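Periplasmic solute binding protein (Pectobacterium atrosepticum, PDB 4RY1) probably binds a sugar in the periplasm and delivers it to an ABC-type importer, as expected of a bacterial solute-binding protein of family 1. Local coordinates at residues L141-P146 and K211-V217; Y178-K182 and F271-P275; L205-Y209 and W377-L381; M246-D250 and L282-P286. All blocks are in the same frame, centred on the assembly; numbering follows the deposited sequence.

Interaction 1: residues L141-P146 and K211-V217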
loop_
_atom_site.group_PDB
_atom_site.type_symbol
_atom_site.label_atom_id
_atom_site.label_comp_id
_atom_site.label_asym_id
_atom_site.label_seq_id
_atom_site.Cartn_x
_atom_site.Cartn_y
_atom_site.Cartn_z
ATOM N N LEU A 141 -13.912 -16.335 8.414
ATOM C CA LEU A 141 -13.068 -15.366 9.116
ATOM C C LEU A 141 -13.692 -15.019 10.473
ATOM O O LEU A 141 -13.027 -15.117 11.503
ATOM C CB LEU A 141 -12.830 -14.110 8.269
ATOM C CG LEU A 141 -11.977 -13.053 8.995
ATOM C CD1 LEU A 141 -10.565 -13.568 9.273
ATOM C CD2 LEU A 141 -11.933 -11.769 8.191
ATOM N N PHE A 142 -14.968 -14.634 10.465
ATOM C CA PHE A 142 -15.664 -14.266 11.709
ATOM C C PHE A 142 -15.704 -15.423 12.685
ATOM O O PHE A 142 -15.539 -15.226 13.887
ATOM C CB PHE A 142 -17.077 -13.738 11.434
ATOM C CG PHE A 142 -17.086 -12.414 10.721
ATOM C CD1 PHE A 142 -16.520 -11.299 11.315
ATOM C CD2 PHE A 142 -17.656 -12.285 9.459
ATOM C CE1 PHE A 142 -16.510 -10.079 10.663
ATOM C CE2 PHE A 142 -17.647 -11.070 8.809
ATOM C CZ PHE A 142 -17.076 -9.964 9.410
ATOM N N ALA A 143 -15.902 -16.627 12.158
ATOM C CA ALA A 143 -16.006 -17.816 12.994
ATOM C C ALA A 143 -14.650 -18.203 13.638
ATOM O O ALA A 143 -14.618 -18.822 14.692
ATOM C CB ALA A 143 -16.600 -18.973 12.199
ATOM N N ALA A 144 -13.531 -17.823 13.011
ATOM C CA ALA A 144 -12.183 -18.064 13.571
ATOM C C ALA A 144 -11.910 -17.331 14.882
ATOM O O ALA A 144 -11.176 -17.841 15.744
ATOM C CB ALA A 144 -11.103 -17.677 12.580
ATOM N N GLY A 145 -12.464 -16.128 15.005
ATOM C CA GLY A 145 -12.221 -15.270 16.178
ATOM C C GLY A 145 -12.525 -15.941 17.522
ATOM O O GLY A 145 -11.662 -16.005 18.408
ATOM N N PRO A 146 -13.767 -16.434 17.706
ATOM C CA PRO A 146 -14.117 -17.067 18.987
ATOM C C PRO A 146 -13.301 -18.296 19.280
ATOM O O PRO A 146 -13.026 -18.609 20.447
ATOM C CB PRO A 146 -15.575 -17.461 18.784
ATOM C CG PRO A 146 -16.086 -16.424 17.842
ATOM C CD PRO A 146 -14.962 -16.218 16.876
ATOM N N LYS A 211 -18.404 -5.980 13.761
ATOM C CA LYS A 211 -18.401 -7.443 13.746
ATOM C C LYS A 211 -17.009 -8.051 13.899
ATOM O O LYS A 211 -16.831 -9.038 14.573
ATOM C CB LYS A 211 -19.066 -8.006 12.488
ATOM C CG LYS A 211 -19.394 -9.488 12.654
ATOM C CD LYS A 211 -20.275 -10.003 11.534
ATOM C CE LYS A 211 -20.657 -11.455 11.766
ATOM N NZ LYS A 211 -21.480 -11.976 10.644
ATOM N N LEU A 212 -16.020 -7.465 13.243
ATOM C CA LEU A 212 -14.653 -7.951 13.378
ATOM C C LEU A 212 -14.200 -7.894 14.843
ATOM O O LEU A 212 -13.602 -8.837 15.355
ATOM C CB LEU A 212 -13.713 -7.124 12.492
ATOM C CG LEU A 212 -13.842 -7.315 10.973
ATOM C CD1 LEU A 212 -13.048 -6.249 10.248
ATOM C CD2 LEU A 212 -13.348 -8.681 10.549
ATOM N N VAL A 213 -14.514 -6.775 15.492
ATOM C CA VAL A 213 -14.178 -6.588 16.900
ATOM C C VAL A 213 -14.982 -7.523 17.819
ATOM O O VAL A 213 -14.410 -8.268 18.634
ATOM C CB VAL A 213 -14.344 -5.130 17.335
ATOM C CG1 VAL A 213 -14.196 -5.003 18.837
ATOM C CG2 VAL A 213 -13.279 -4.281 16.654
ATOM N N ASP A 214 -16.301 -7.479 17.683
ATOM C CA ASP A 214 -17.191 -8.277 18.540
ATOM C C ASP A 214 -16.908 -9.789 18.422
ATOM O O ASP A 214 -17.029 -10.538 19.408
ATOM C CB ASP A 214 -18.657 -7.983 18.210
ATOM C CG ASP A 214 -19.105 -6.586 18.633
ATOM O OD1 ASP A 214 -18.396 -5.890 19.394
ATOM O OD2 ASP A 214 -20.211 -6.187 18.201
ATOM N N SER A 215 -16.511 -10.227 17.227
ATOM C CA SER A 215 -16.138 -11.635 16.950
ATOM C C SER A 215 -14.703 -12.050 17.342
ATOM O O SER A 215 -14.314 -13.191 17.120
ATOM C CB SER A 215 -16.332 -11.985 15.463
ATOM O OG SER A 215 -17.665 -11.794 15.032
ATOM N N HIS A 216 -13.924 -11.127 17.909
ATOM C CA HIS A 216 -12.520 -11.385 18.260
ATOM C C HIS A 216 -11.666 -11.732 17.034
ATOM O O HIS A 216 -10.702 -12.484 17.128
ATOM C CB HIS A 216 -12.397 -12.482 19.342
ATOM C CG HIS A 216 -11.194 -12.346 20.236
ATOM N ND1 HIS A 216 -9.989 -12.969 19.987
ATOM C CD2 HIS A 216 -11.030 -11.672 21.402
ATOM C CE1 HIS A 216 -9.131 -12.672 20.948
ATOM N NE2 HIS A 216 -9.738 -11.889 21.820
ATOM N N VAL A 217 -12.011 -11.161 15.880
ATOM C CA VAL A 217 -11.145 -11.331 14.703
ATOM C C VAL A 217 -9.943 -10.392 14.776
ATOM O O VAL A 217 -8.820 -10.791 14.525
ATOM C CB VAL A 217 -11.903 -11.134 13.383
ATOM C CG1 VAL A 217 -10.946 -11.286 12.205
ATOM C CG2 VAL A 217 -12.988 -12.182 13.259
#

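Interaction 2: residues Y178-K182 and F271-P275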
loop_
_atom_site.group_PDB
_atom_site.type_symbol
_atom_site.label_atom_id
_atom_site.label_comp_id
_atom_site.label_asym_id
_atom_site.label_seq_id
_atom_site.Cartn_x
_atom_site.Cartn_y
_atom_site.Cartn_z
ATOM N N TYR A 178 -14.810 -6.129 0.690
ATOM C CA TYR A 178 -16.070 -6.803 1.024
ATOM C C TYR A 178 -17.265 -6.196 0.275
ATOM O O TYR A 178 -18.069 -6.905 -0.343
ATOM C CB TYR A 178 -16.329 -6.734 2.534
ATOM C CG TYR A 178 -17.691 -7.243 2.973
ATOM C CD1 TYR A 178 -17.936 -8.610 3.105
ATOM C CD2 TYR A 178 -18.725 -6.356 3.303
ATOM C CE1 TYR A 178 -19.171 -9.081 3.521
ATOM C CE2 TYR A 178 -19.958 -6.822 3.738
ATOM C CZ TYR A 178 -20.175 -8.186 3.839
ATOM O OH TYR A 178 -21.399 -8.684 4.247
ATOM N N MET A 179 -17.373 -4.880 0.348
ATOM C CA MET A 179 -18.495 -4.167 -0.272
ATOM C C MET A 179 -18.453 -4.221 -1.797
ATOM O O MET A 179 -19.494 -4.216 -2.458
ATOM C CB MET A 179 -18.555 -2.722 0.206
ATOM C CG MET A 179 -18.782 -2.567 1.706
ATOM S SD MET A 179 -20.451 -3.013 2.356
ATOM C CE MET A 179 -21.393 -1.591 1.779
ATOM N N ALA A 180 -17.250 -4.291 -2.355
ATOM C CA ALA A 180 -17.113 -4.436 -3.816
ATOM C C ALA A 180 -17.605 -5.818 -4.253
ATOM O O ALA A 180 -18.277 -5.958 -5.277
ATOM C CB ALA A 180 -15.684 -4.224 -4.258
ATOM N N GLN A 181 -17.253 -6.832 -3.472
ATOM C CA GLN A 181 -17.740 -8.199 -3.702
ATOM C C GLN A 181 -19.247 -8.290 -3.614
ATOM O O GLN A 181 -19.894 -8.949 -4.428
ATOM C CB GLN A 181 -17.146 -9.147 -2.683
ATOM C CG GLN A 181 -15.660 -9.338 -2.874
ATOM C CD GLN A 181 -15.071 -10.237 -1.817
ATOM O OE1 GLN A 181 -15.777 -10.741 -0.949
ATOM N NE2 GLN A 181 -13.774 -10.447 -1.884
ATOM N N LYS A 182 -19.789 -7.617 -2.608
ATOM C CA LYS A 182 -21.236 -7.696 -2.318
ATOM C C LYS A 182 -22.100 -6.938 -3.313
ATOM O O LYS A 182 -23.150 -7.405 -3.750
ATOM C CB LYS A 182 -21.540 -7.132 -0.929
ATOM C CG LYS A 182 -23.014 -7.227 -0.566
ATOM C CD LYS A 182 -23.208 -7.296 0.926
ATOM C CE LYS A 182 -24.603 -7.805 1.246
ATOM N NZ LYS A 182 -25.183 -7.065 2.389
ATOM N N PHE A 271 -7.691 -15.410 -0.684
ATOM C CA PHE A 271 -8.425 -14.189 -0.914
ATOM C C PHE A 271 -9.872 -14.388 -0.495
ATOM O O PHE A 271 -10.669 -15.018 -1.188
ATOM C CB PHE A 271 -8.301 -13.757 -2.364
ATOM C CG PHE A 271 -6.949 -13.203 -2.672
ATOM C CD1 PHE A 271 -5.890 -14.049 -2.927
ATOM C CD2 PHE A 271 -6.724 -11.861 -2.649
ATOM C CE1 PHE A 271 -4.626 -13.560 -3.180
ATOM C CE2 PHE A 271 -5.450 -11.358 -2.880
ATOM C CZ PHE A 271 -4.408 -12.208 -3.171
ATOM N N ILE A 272 -10.197 -13.832 0.658
ATOM C CA ILE A 272 -11.504 -14.049 1.280
ATOM C C ILE A 272 -12.591 -13.467 0.377
ATOM O O ILE A 272 -12.541 -12.307 -0.019
ATOM C CB ILE A 272 -11.577 -13.428 2.689
ATOM C CG1 ILE A 272 -10.455 -14.017 3.560
ATOM C CG2 ILE A 272 -12.946 -13.679 3.317
ATOM C CD1 ILE A 272 -10.279 -13.303 4.879
ATOM N N THR A 273 -13.604 -14.271 0.093
ATOM C CA THR A 273 -14.647 -13.869 -0.857
ATOM C C THR A 273 -16.034 -14.309 -0.404
ATOM O O THR A 273 -16.192 -15.365 0.203
ATOM C CB THR A 273 -14.360 -14.457 -2.248
ATOM O OG1 THR A 273 -13.017 -14.129 -2.632
ATOM C CG2 THR A 273 -15.277 -13.901 -3.292
ATOM N N ILE A 274 -17.019 -13.462 -0.689
ATOM C CA ILE A 274 -18.447 -13.800 -0.524
ATOM C C ILE A 274 -18.778 -14.868 -1.554
ATOM O O ILE A 274 -18.485 -14.691 -2.729
ATOM C CB ILE A 274 -19.379 -12.582 -0.771
ATOM C CG1 ILE A 274 -19.181 -11.488 0.275
ATOM C CG2 ILE A 274 -20.854 -13.005 -0.729
ATOM C CD1 ILE A 274 -19.856 -10.168 -0.035
ATOM N N PRO A 275 -19.399 -15.980 -1.124
ATOM C CA PRO A 275 -19.846 -16.945 -2.116
ATOM C C PRO A 275 -20.765 -16.240 -3.127
ATOM O O PRO A 275 -21.635 -15.465 -2.736
ATOM C CB PRO A 275 -20.599 -17.983 -1.274
ATOM C CG PRO A 275 -20.005 -17.858 0.094
ATOM C CD PRO A 275 -19.775 -16.387 0.238
#

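Interaction 3: residues L205-Y209 and W377-L381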
loop_
_atom_site.group_PDB
_atom_site.type_symbol
_atom_site.label_atom_id
_atom_site.label_comp_id
_atom_site.label_asym_id
_atom_site.label_seq_id
_atom_site.Cartn_x
_atom_site.Cartn_y
_atom_site.Cartn_z
ATOM N N LEU A 205 -20.828 -0.753 6.496
ATOM C CA LEU A 205 -19.357 -0.704 6.538
ATOM C C LEU A 205 -18.879 -0.634 7.987
ATOM O O LEU A 205 -17.998 -1.403 8.403
ATOM C CB LEU A 205 -18.831 0.496 5.740
ATOM C CG LEU A 205 -17.323 0.749 5.834
ATOM C CD1 LEU A 205 -16.528 -0.345 5.141
ATOM C CD2 LEU A 205 -17.018 2.125 5.265
ATOM N N PHE A 206 -19.460 0.286 8.752
ATOM C CA PHE A 206 -19.166 0.350 10.194
ATOM C C PHE A 206 -19.613 -0.910 10.931
ATOM O O PHE A 206 -18.934 -1.381 11.849
ATOM C CB PHE A 206 -19.700 1.619 10.841
ATOM C CG PHE A 206 -18.850 2.819 10.572
ATOM C CD1 PHE A 206 -17.740 3.106 11.365
ATOM C CD2 PHE A 206 -19.102 3.622 9.472
ATOM C CE1 PHE A 206 -16.943 4.213 11.087
ATOM C CE2 PHE A 206 -18.301 4.713 9.180
ATOM C CZ PHE A 206 -17.227 5.020 9.992
ATOM N N GLY A 207 -20.733 -1.486 10.511
ATOM C CA GLY A 207 -21.176 -2.766 11.089
ATOM C C GLY A 207 -20.174 -3.901 10.880
ATOM O O GLY A 207 -20.000 -4.760 11.729
ATOM N N PHE A 208 -19.527 -3.894 9.719
ATOM C CA PHE A 208 -18.501 -4.881 9.352
ATOM C C PHE A 208 -17.305 -4.772 10.328
ATOM O O PHE A 208 -16.818 -5.787 10.857
ATOM C CB PHE A 208 -18.102 -4.635 7.901
ATOM C CG PHE A 208 -16.948 -5.476 7.405
ATOM C CD1 PHE A 208 -17.158 -6.745 6.888
ATOM C CD2 PHE A 208 -15.651 -4.978 7.415
ATOM C CE1 PHE A 208 -16.107 -7.503 6.407
ATOM C CE2 PHE A 208 -14.601 -5.736 6.930
ATOM C CZ PHE A 208 -14.820 -6.993 6.425
ATOM N N TYR A 209 -16.866 -3.541 10.584
ATOM C CA TYR A 209 -15.847 -3.284 11.615
ATOM C C TYR A 209 -16.272 -3.805 13.010
ATOM O O TYR A 209 -15.536 -4.527 13.687
ATOM C CB TYR A 209 -15.487 -1.796 11.696
ATOM C CG TYR A 209 -14.475 -1.570 12.792
ATOM C CD1 TYR A 209 -13.131 -1.832 12.579
ATOM C CD2 TYR A 209 -14.863 -1.150 14.056
ATOM C CE1 TYR A 209 -12.198 -1.661 13.581
ATOM C CE2 TYR A 209 -13.945 -0.987 15.063
ATOM C CZ TYR A 209 -12.604 -1.227 14.824
ATOM O OH TYR A 209 -11.694 -1.075 15.845
ATOM N N TRP A 377 -12.214 8.240 9.501
ATOM C CA TRP A 377 -12.505 6.815 9.707
ATOM C C TRP A 377 -11.918 6.311 11.026
ATOM O O TRP A 377 -12.605 5.694 11.848
ATOM C CB TRP A 377 -11.947 6.007 8.524
ATOM C CG TRP A 377 -11.862 4.528 8.688
ATOM C CD1 TRP A 377 -10.720 3.799 8.871
ATOM C CD2 TRP A 377 -12.935 3.568 8.633
ATOM N NE1 TRP A 377 -11.013 2.471 8.956
ATOM C CE2 TRP A 377 -12.359 2.290 8.809
ATOM C CE3 TRP A 377 -14.319 3.662 8.465
ATOM C CZ2 TRP A 377 -13.103 1.126 8.784
ATOM C CZ3 TRP A 377 -15.068 2.499 8.459
ATOM C CH2 TRP A 377 -14.468 1.248 8.633
ATOM N N THR A 378 -10.639 6.598 11.220
ATOM C CA THR A 378 -9.891 6.118 12.392
ATOM C C THR A 378 -10.494 6.634 13.699
ATOM O O THR A 378 -10.764 5.858 14.631
ATOM C CB THR A 378 -8.408 6.507 12.259
ATOM O OG1 THR A 378 -7.864 5.869 11.084
ATOM C CG2 THR A 378 -7.606 6.109 13.489
ATOM N N THR A 379 -10.754 7.935 13.731
ATOM C CA THR A 379 -11.390 8.560 14.898
ATOM C C THR A 379 -12.830 8.047 15.105
ATOM O O THR A 379 -13.289 7.887 16.248
ATOM C CB THR A 379 -11.287 10.092 14.851
ATOM O OG1 THR A 379 -11.916 10.596 13.673
ATOM C CG2 THR A 379 -9.834 10.521 14.873
ATOM N N SER A 380 -13.525 7.756 14.014
ATOM C CA SER A 380 -14.875 7.177 14.116
ATOM C C SER A 380 -14.824 5.804 14.765
ATOM O O SER A 380 -15.657 5.485 15.610
ATOM C CB SER A 380 -15.539 7.054 12.750
ATOM O OG SER A 380 -15.737 8.331 12.173
ATOM N N LEU A 381 -13.859 4.979 14.364
ATOM C CA LEU A 381 -13.691 3.658 15.005
ATOM C C LEU A 381 -13.391 3.785 16.503
ATOM O O LEU A 381 -13.886 3.005 17.310
ATOM C CB LEU A 381 -12.573 2.846 14.335
ATOM C CG LEU A 381 -12.785 2.610 12.846
ATOM C CD1 LEU A 381 -11.650 1.731 12.349
ATOM C CD2 LEU A 381 -14.135 2.032 12.471
#

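Interaction 4: residues M246-D250 and L282-P286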
loop_
_atom_site.group_PDB
_atom_site.type_symbol
_atom_site.label_atom_id
_atom_site.label_comp_id
_atom_site.label_asym_id
_atom_site.label_seq_id
_atom_site.Cartn_x
_atom_site.Cartn_y
_atom_site.Cartn_z
ATOM N N MET A 246 -2.033 -10.168 8.998
ATOM C CA MET A 246 -2.132 -8.775 8.573
ATOM C C MET A 246 -2.621 -8.729 7.132
ATOM O O MET A 246 -2.284 -9.599 6.328
ATOM C CB MET A 246 -0.777 -8.055 8.674
ATOM C CG MET A 246 -0.332 -7.734 10.087
ATOM S SD MET A 246 -1.239 -6.452 11.015
ATOM C CE MET A 246 -0.504 -6.831 12.634
ATOM N N TYR A 247 -3.394 -7.697 6.825
ATOM C CA TYR A 247 -3.889 -7.426 5.476
ATOM C C TYR A 247 -3.016 -6.326 4.892
ATOM O O TYR A 247 -3.319 -5.149 5.016
ATOM C CB TYR A 247 -5.364 -7.002 5.532
ATOM C CG TYR A 247 -6.057 -6.712 4.232
ATOM C CD1 TYR A 247 -6.224 -7.690 3.260
ATOM C CD2 TYR A 247 -6.633 -5.468 4.003
ATOM C CE1 TYR A 247 -6.924 -7.420 2.089
ATOM C CE2 TYR A 247 -7.336 -5.202 2.838
ATOM C CZ TYR A 247 -7.489 -6.182 1.890
ATOM O OH TYR A 247 -8.194 -5.877 0.734
ATOM N N LEU A 248 -1.935 -6.729 4.239
ATOM C CA LEU A 248 -0.876 -5.801 3.821
ATOM C C LEU A 248 -0.847 -5.629 2.327
ATOM O O LEU A 248 -1.152 -6.558 1.581
ATOM C CB LEU A 248 0.493 -6.356 4.220
ATOM C CG LEU A 248 0.721 -6.561 5.704
ATOM C CD1 LEU A 248 2.061 -7.252 5.934
ATOM C CD2 LEU A 248 0.623 -5.251 6.472
ATOM N N TRP A 249 -0.369 -4.470 1.873
ATOM C CA TRP A 249 0.151 -4.395 0.506
ATOM C C TRP A 249 1.321 -5.386 0.423
ATOM O O TRP A 249 2.158 -5.426 1.334
ATOM C CB TRP A 249 0.653 -2.997 0.170
ATOM C CG TRP A 249 -0.388 -1.948 0.111
ATOM C CD1 TRP A 249 -0.510 -0.863 0.935
ATOM C CD2 TRP A 249 -1.456 -1.849 -0.848
ATOM N NE1 TRP A 249 -1.583 -0.107 0.536
ATOM C CE2 TRP A 249 -2.177 -0.692 -0.544
ATOM C CE3 TRP A 249 -1.861 -2.628 -1.950
ATOM C CZ2 TRP A 249 -3.300 -0.296 -1.283
ATOM C CZ3 TRP A 249 -2.970 -2.234 -2.683
ATOM C CH2 TRP A 249 -3.672 -1.074 -2.349
ATOM N N ASP A 250 1.451 -6.138 -0.670
ATOM C CA ASP A 250 2.590 -7.076 -0.728
ATOM C C ASP A 250 3.946 -6.347 -0.664
ATOM O O ASP A 250 4.939 -6.920 -0.225
ATOM C CB ASP A 250 2.495 -8.130 -1.854
ATOM C CG ASP A 250 2.288 -7.540 -3.229
ATOM O OD1 ASP A 250 3.142 -6.728 -3.653
ATOM O OD2 ASP A 250 1.296 -7.916 -3.907
ATOM N N LEU A 282 -10.398 -7.564 -5.629
ATOM C CA LEU A 282 -8.931 -7.516 -5.646
ATOM C C LEU A 282 -8.483 -6.077 -5.731
ATOM O O LEU A 282 -8.925 -5.322 -6.584
ATOM C CB LEU A 282 -8.355 -8.287 -6.839
ATOM C CG LEU A 282 -6.831 -8.351 -6.966
ATOM C CD1 LEU A 282 -6.249 -9.080 -5.774
ATOM C CD2 LEU A 282 -6.383 -8.980 -8.277
ATOM N N THR A 283 -7.603 -5.714 -4.824
ATOM C CA THR A 283 -7.258 -4.298 -4.602
ATOM C C THR A 283 -5.775 -4.110 -4.876
ATOM O O THR A 283 -4.928 -4.646 -4.169
ATOM C CB THR A 283 -7.622 -3.897 -3.169
ATOM O OG1 THR A 283 -9.026 -4.146 -2.988
ATOM C CG2 THR A 283 -7.324 -2.430 -2.886
ATOM N N SER A 284 -5.493 -3.366 -5.931
ATOM C CA SER A 284 -4.138 -3.159 -6.423
ATOM C C SER A 284 -3.870 -1.714 -6.789
ATOM O O SER A 284 -4.778 -0.974 -7.173
ATOM C CB SER A 284 -3.848 -4.023 -7.654
ATOM O OG SER A 284 -4.167 -5.395 -7.468
ATOM N N LYS A 285 -2.594 -1.347 -6.702
ATOM C CA LYS A 285 -2.137 -0.007 -7.105
ATOM C C LYS A 285 -0.633 -0.030 -7.248
ATOM O O LYS A 285 0.020 -0.989 -6.835
ATOM C CB LYS A 285 -2.499 1.041 -6.062
ATOM C CG LYS A 285 -1.732 0.927 -4.754
ATOM C CD LYS A 285 -1.939 2.129 -3.852
ATOM C CE LYS A 285 -0.974 2.128 -2.686
ATOM N NZ LYS A 285 -1.040 3.403 -1.894
ATOM N N PRO A 286 -0.054 1.021 -7.840
ATOM C CA PRO A 286 1.412 1.104 -7.778
ATOM C C PRO A 286 1.900 1.189 -6.360
ATOM O O PRO A 286 1.344 1.953 -5.570
ATOM C CB PRO A 286 1.730 2.403 -8.522
ATOM C CG PRO A 286 0.543 2.649 -9.398
ATOM C CD PRO A 286 -0.615 2.160 -8.568
#

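Interaction 1: residues L141-P146 and K211-V217
One face of the Phe142 ring is covered by the aliphatic chain of Lys211: CD of Lys211 stands 3.7 Å from the ring centroid, only 5° off the normal, a CH-pi contact over the centre. At the ring's edge, in its plane, lies CA of Leu212, while CD2 of Leu212 approaches Phe142 CE1 obliquely at 3.5 Å. Phe142 lies on helix 138-152, and what faces it is a Schellman motif, in which His216, with positive phi, ends helix 199-214 and lets Val217 N return to Leu212 O. Because CG of Lys211 is anti to its backbone N (chi1 -165°) and the chain beyond is extended, the methylenes cross the ring and carry NZ to 4.5 Å from the Phe142 centroid, an off-centre cation-pi contact. Val217 packs beside Phe142 and Leu141, CG1 against Leu141 CD1 at 3.7 Å and CG2 near Phe142 CA and Leu141 O. Ser215 OG turns back to Lys211 O, which also receives Ser215 N from the opposite face of its carbonyl plane. The backbones approach closely at Gly145, whose CA makes a CA-H...O contact with Ser215 O at 3.1 Å, with an angle of 143° at the hydrogen.

Interaction 2: residues Y178-K182 and F271-P275
Both ends of the Gln181 amide are spent on the backbone of segment 271-275, at Ile272 O and Ile274 N. NE2 of Gln181 donates to Ile272 O at 2.9 Å; the N-H...O angle of 174° is nearly straight, and the donor lies in the carbonyl plane on a lone pair of Ile272 O. OE1 of Gln181 accepts from Ile274 N at 3.0 Å, but this donor stands 47° above the amide carbonyl plane. Each amide atom has a further partner: Trp138 NE1 donates to OE1, and NE2 also donates to Ser280 O, so four bonds in all fix the rotation of the group. Ile272 O is likewise shared, taking a hydrogen bond from a bound glycerol, probably from the crystallisation liquor. The loop served in this way joins strands 266-268 and 284-292 of a periplasmic binding protein fold, and the side-chain amide of Gln181 joins it to helix 169-183. Thr273 OG1 turns back to Phe271 O at 2.9 Å. Beside the polar pairs, Ile274 reaches the helix with CD1, which touches Lys182 CB at 3.6 Å and Tyr178 CE1 at 3.8 Å, crossing the tyrosine at about a right angle. Lys182 itself sends NZ to a salt bridge with Glu204.

Interaction 3: residues L205-Y209 and W377-L381
Leu381 meets Tyr209 over a ring face: its CD2 lies 3.7 Å from the Tyr209 centroid, while CD1 reaches Tyr209 CE1 at 3.7 Å. CD2 also touches Phe206 CE1, so one leucine branch fills the angle between two aromatic rings. Phe206 and Trp377 form an oblique pair, neither stacked nor edge-to-face, with centroids 4.9 Å apart and planes at 47°; Trp377 CZ3 sits over the phenyl face, offset toward its rim. Leu205 adds CD2 at 3.8 Å from Trp377 CZ3, and Ser380 CB packs on Phe206 CE1. The indole reaches across because its CG is anti to the backbone N (chi1 166°). In the next shell, Trp377 NE1 hydrogen-bonds to Val168 O and Tyr209 OH to Asp385 OD2; these two hydrogen bonds hold the polar ends of both rings. Ser380 OG hydrogen-bonds back to Leu376 O within its own helix. Phe398 on helix 391-409 meets Phe206 edge-to-face, and Leu172 on helix 169-183 touches both Leu205 and Trp377. The axes of segments 205-209 and 377-381 cross at -57° and pass 11.9 Å apart, a wide spacing filled by large side chains: a buried aromatic-rich helix-helix interface in an alpha/beta periplasmic binding protein.

Interaction 4: residues M246-D250 and L282-P286
Lys285 has its CG between the backbone N and the carbonyl carbon (chi1 69°), and from there the chain runs extended across the indole of Trp249, whose own CG is anti to its carbonyl carbon (chi1 -67°). The two side chains meet at about a right angle. CG of Lys285 lies 4.0 Å from the centroid of the six-membered ring of Trp249, 25° off the normal, a CH-pi contact over the face; CE of Lys285 comes to 3.6 Å from Trp249 CZ2. The far corner of the indole reaches the neighbouring backbone, Trp249 CZ3 lying 3.4 Å from Thr283 O. CA of Ser284 stands at the indole edge, near its plane. Lys285 carries NZ to Asn67 and to a salt bridge with Glu369. Lys285 NZ and Tyr247 OH each hydrogen-bond a glycerol, probably from the crystallisation liquor; such molecules often mark pockets. Strands 245-249 and 284-292 both pair antiparallel with strand 107-123 in the mixed sheet of the periplasmic binding protein fold, so Trp249 and Lys285 meet by side chains only, with no hydrogen bond between the two segments. Arg118 on strand 107-123 makes a cation-pi contact with Trp249, while Leu174 and Thr173 on helix 169-183 touch Tyr247 and Thr283 respectively.

Overall arrangement
Following the chain from the N terminus, helix 138-152 opens interaction 1, and helix 169-183 then opens interaction 2. Helix 199-214 starts interaction 3 at 205-209 and closes interaction 1 at 211-217, after a loop of 64 residues. Strand 245-249 begins interaction 4, the loop 271-275 closes interaction 2, and 282-286 closes interaction 4. Interaction 3 closes last, at helix 371-385, with interaction 4 nested inside its loop. Interactions 1, 2 and 3 cross one another; 2 also crosses 4, whereas 1 and 4 are in series. Tyr178 and Phe142 both touch Phe208, Leu141 touches Ile272, and Phe271 touches Leu282, linking helices 138-152, 169-183 and 199-214 to the loop 271-275 and on to the residues leading into strand 284-292.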